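Local atomic coordinates of group II chitinase (PDB entry 6JAV), a protein that probably binds chitin and hydrolyses it internally as an endochitinase, this chain being its first catalytic domain, of glycosyl hydrolase family 18. Residues K303-P311 against F322-K330. Residues are numbered along the deposited sequence; the frame is centred on the assembly and turned at random.
Sequences KDPYQRMGP and FDDVEIIKK
Lys303 and Asp324 show how a helix N-cap can serve two partners at once. Bent at chi3 (83°), the lysine chain brings NZ to Asp324 OD2 at 2.8 Å, on the syn side, tilted 27° out of the carboxylate plane; the same NZ lies 3.2 Å from Glu326 OE2, the second salt bridge. Asp324 OD1 accepts from Ile327 N at 3.0 Å, dividing the carboxylate oxygens between salt bridge and N-cap bond. One water links Asp304 O to Glu326 OE2. In the type I turn Asp304-Gln307, Asp304 OD1 accepts from Tyr306 N, an Asx turn, and Arg308, just after the turn, grips the carboxylate through NE and NH1. Gln307 O takes a 2.9 Å hydrogen bond from Lys330 NZ, 47° out of the carbonyl plane and not on a lone pair. The contact probably joins the small alpha+beta insertion of this family 18 TIM barrel to helix 325-337, which leads back to barrel strand 342-346. Ile327 CD1 packs on the backbone of Gln307 and Met309. A second water joins Gly310 N to Asp323 OD1, while Asp323 OD2 forms a salt bridge with Lys331. Pro311 lays CG over one face of the Phe322 ring, a CH-pi contact, and Phe322 N donates to Pro311 O (3.2 Å).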
loop_
_atom_site.group_PDB
_atom_site.type_symbol
_atom_site.label_atom_id
_atom_site.label_comp_id
_atom_site.label_asym_id
_atom_site.label_seq_id
_atom_site.Cartn_x
_atom_site.Cartn_y
_atom_site.Cartn_z
ATOM N N LYS A 303 -19.186 14.446 2.382
ATOM C CA LYS A 303 -19.290 12.992 2.500
ATOM C C LYS A 303 -20.257 12.449 1.459
ATOM O O LYS A 303 -21.106 13.173 0.931
ATOM C CB LYS A 303 -19.745 12.591 3.898
ATOM C CG LYS A 303 -18.758 13.065 4.970
ATOM C CD LYS A 303 -19.075 12.475 6.330
ATOM C CE LYS A 303 -18.488 11.082 6.455
ATOM N NZ LYS A 303 -18.199 10.668 7.873
ATOM N N ASP A 304 -20.085 11.169 1.132
ATOM C CA ASP A 304 -21.014 10.476 0.243
ATOM C C ASP A 304 -22.053 9.771 1.101
ATOM O O ASP A 304 -21.709 8.831 1.824
ATOM C CB ASP A 304 -20.263 9.472 -0.621
ATOM C CG ASP A 304 -21.179 8.644 -1.495
ATOM O OD1 ASP A 304 -22.390 8.941 -1.580
ATOM O OD2 ASP A 304 -20.689 7.656 -2.099
ATOM N N PRO A 305 -23.321 10.183 1.057
ATOM C CA PRO A 305 -24.337 9.546 1.906
ATOM C C PRO A 305 -24.568 8.076 1.595
ATOM O O PRO A 305 -25.018 7.335 2.477
ATOM C CB PRO A 305 -25.591 10.394 1.629
ATOM C CG PRO A 305 -25.373 10.920 0.237
ATOM C CD PRO A 305 -23.878 11.204 0.158
ATOM N N TYR A 306 -24.259 7.621 0.376
ATOM C CA TYR A 306 -24.350 6.205 0.030
ATOM C C TYR A 306 -23.069 5.437 0.353
ATOM O O TYR A 306 -23.033 4.214 0.168
ATOM C CB TYR A 306 -24.671 6.061 -1.458
ATOM C CG TYR A 306 -26.090 6.501 -1.797
ATOM C CD1 TYR A 306 -27.187 5.778 -1.353
ATOM C CD2 TYR A 306 -26.314 7.641 -2.549
ATOM C CE1 TYR A 306 -28.490 6.187 -1.655
ATOM C CE2 TYR A 306 -27.609 8.053 -2.855
ATOM C CZ TYR A 306 -28.683 7.312 -2.415
ATOM O OH TYR A 306 -29.974 7.707 -2.704
ATOM N N GLN A 307 -22.021 6.125 0.818
ATOM C CA GLN A 307 -20.798 5.459 1.262
ATOM C C GLN A 307 -20.204 4.573 0.170
ATOM O O GLN A 307 -19.763 3.452 0.429
ATOM C CB GLN A 307 -21.030 4.689 2.555
ATOM C CG GLN A 307 -21.329 5.577 3.743
ATOM C CD GLN A 307 -20.502 5.157 4.902
ATOM O OE1 GLN A 307 -19.419 5.702 5.115
ATOM N NE2 GLN A 307 -20.958 4.131 5.630
ATOM N N ARG A 308 -20.197 5.076 -1.062
ATOM C CA ARG A 308 -19.447 4.425 -2.131
ATOM C C ARG A 308 -17.991 4.851 -2.104
ATOM O O ARG A 308 -17.137 4.179 -2.697
ATOM C CB ARG A 308 -20.036 4.799 -3.494
ATOM C CG ARG A 308 -21.521 4.440 -3.596
ATOM C CD ARG A 308 -22.219 5.275 -4.632
ATOM N NE ARG A 308 -22.335 6.664 -4.223
ATOM C CZ ARG A 308 -23.040 7.581 -4.885
ATOM N NH1 ARG A 308 -23.086 8.827 -4.426
ATOM N NH2 ARG A 308 -23.698 7.254 -6.010
ATOM N N MET A 309 -17.701 5.956 -1.429
ATOM C CA MET A 309 -16.333 6.430 -1.301
ATOM C C MET A 309 -16.288 7.300 -0.062
ATOM O O MET A 309 -17.328 7.752 0.445
ATOM C CB MET A 309 -15.918 7.241 -2.517
ATOM C CG MET A 309 -16.759 8.528 -2.686
ATOM S SD MET A 309 -16.295 9.482 -4.116
ATOM C CE MET A 309 -16.993 8.522 -5.474
ATOM N N GLY A 310 -15.067 7.527 0.423
ATOM C CA GLY A 310 -14.838 8.391 1.556
ATOM C C GLY A 310 -15.010 9.862 1.231
ATOM O O GLY A 310 -15.444 10.250 0.137
ATOM N N PRO A 311 -14.686 10.712 2.202
ATOM C CA PRO A 311 -14.890 12.157 2.033
ATOM C C PRO A 311 -13.879 12.795 1.099
ATOM O O PRO A 311 -12.822 12.252 0.760
ATOM C CB PRO A 311 -14.711 12.721 3.443
ATOM C CG PRO A 311 -13.918 11.667 4.154
ATOM C CD PRO A 311 -14.245 10.350 3.556
ATOM N N PHE A 322 -9.797 11.337 0.639
ATOM C CA PHE A 322 -9.172 10.515 1.676
ATOM C C PHE A 322 -10.220 9.613 2.314
ATOM O O PHE A 322 -11.422 9.717 2.041
ATOM C CB PHE A 322 -8.484 11.408 2.733
ATOM C CG PHE A 322 -9.444 12.231 3.540
ATOM C CD1 PHE A 322 -9.997 13.395 2.999
ATOM C CD2 PHE A 322 -9.847 11.833 4.806
ATOM C CE1 PHE A 322 -10.915 14.163 3.735
ATOM C CE2 PHE A 322 -10.769 12.621 5.556
ATOM C CZ PHE A 322 -11.296 13.771 4.987
ATOM N N ASP A 323 -9.753 8.705 3.168
ATOM C CA ASP A 323 -10.652 7.838 3.920
ATOM C C ASP A 323 -10.757 8.299 5.373
ATOM O O ASP A 323 -9.742 8.587 6.024
ATOM C CB ASP A 323 -10.149 6.386 3.890
ATOM C CG ASP A 323 -10.515 5.650 2.602
ATOM O OD1 ASP A 323 -11.077 6.270 1.667
ATOM O OD2 ASP A 323 -10.221 4.422 2.536
ATOM N N ASP A 324 -11.991 8.360 5.876
ATOM C CA ASP A 324 -12.268 8.610 7.280
ATOM C C ASP A 324 -12.669 7.317 7.994
ATOM O O ASP A 324 -12.770 6.244 7.397
ATOM C CB ASP A 324 -13.303 9.732 7.442
ATOM C CG ASP A 324 -14.689 9.388 6.869
ATOM O OD1 ASP A 324 -14.912 8.334 6.244
ATOM O OD2 ASP A 324 -15.595 10.240 7.027
ATOM N N VAL A 325 -12.893 7.412 9.307
ATOM C CA VAL A 325 -13.278 6.237 10.087
ATOM C C VAL A 325 -14.554 5.617 9.537
ATOM O O VAL A 325 -14.683 4.388 9.479
ATOM C CB VAL A 325 -13.404 6.603 11.583
ATOM C CG1 VAL A 325 -14.135 5.527 12.339
ATOM C CG2 VAL A 325 -12.020 6.881 12.152
ATOM N N GLU A 326 -15.519 6.445 9.124
ATOM C CA GLU A 326 -16.784 5.898 8.639
ATOM C C GLU A 326 -16.574 4.990 7.422
ATOM O O GLU A 326 -17.065 3.847 7.389
ATOM C CB GLU A 326 -17.754 7.035 8.315
ATOM C CG GLU A 326 -19.143 6.530 7.979
ATOM C CD GLU A 326 -20.057 7.618 7.447
ATOM O OE1 GLU A 326 -21.142 7.813 8.035
ATOM O OE2 GLU A 326 -19.698 8.259 6.433
ATOM N N ILE A 327 -15.857 5.478 6.403
ATOM C CA ILE A 327 -15.682 4.645 5.212
ATOM C C ILE A 327 -14.782 3.448 5.501
ATOM O O ILE A 327 -14.960 2.378 4.904
ATOM C CB ILE A 327 -15.217 5.454 3.987
ATOM C CG1 ILE A 327 -15.533 4.724 2.670
ATOM C CG2 ILE A 327 -13.712 5.744 4.060
ATOM C CD1 ILE A 327 -17.032 4.611 2.374
ATOM N N ILE A 328 -13.827 3.593 6.425
ATOM C CA ILE A 328 -12.985 2.462 6.805
ATOM C C ILE A 328 -13.839 1.341 7.381
ATOM O O ILE A 328 -13.651 0.156 7.042
ATOM C CB ILE A 328 -11.898 2.944 7.783
ATOM C CG1 ILE A 328 -10.848 3.807 7.058
ATOM C CG2 ILE A 328 -11.288 1.764 8.519
ATOM C CD1 ILE A 328 -9.932 3.092 6.074
ATOM N N LYS A 329 -14.793 1.676 8.259
ATOM C CA LYS A 329 -15.667 0.641 8.793
ATOM C C LYS A 329 -16.454 -0.041 7.682
ATOM O O LYS A 329 -16.622 -1.273 7.692
ATOM C CB LYS A 329 -16.615 1.209 9.853
ATOM C CG LYS A 329 -15.912 1.627 11.133
ATOM C CD LYS A 329 -16.726 2.696 11.839
ATOM C CE LYS A 329 -16.480 2.723 13.337
ATOM N NZ LYS A 329 -17.616 3.388 14.056
ATOM N N LYS A 330 -16.928 0.734 6.701
ATOM C CA LYS A 330 -17.634 0.141 5.566
ATOM C C LYS A 330 -16.709 -0.796 4.779
ATOM O O LYS A 330 -17.095 -1.914 4.402
ATOM C CB LYS A 330 -18.170 1.257 4.672
ATOM C CG LYS A 330 -18.960 0.807 3.467
ATOM C CD LYS A 330 -20.432 0.677 3.786
ATOM C CE LYS A 330 -21.234 0.277 2.555
ATOM N NZ LYS A 330 -21.389 1.372 1.574
HETATM O O HOH W 1 -21.802 9.377 4.693
HETATM O O HOH W 2 -13.139 5.580 0.108
#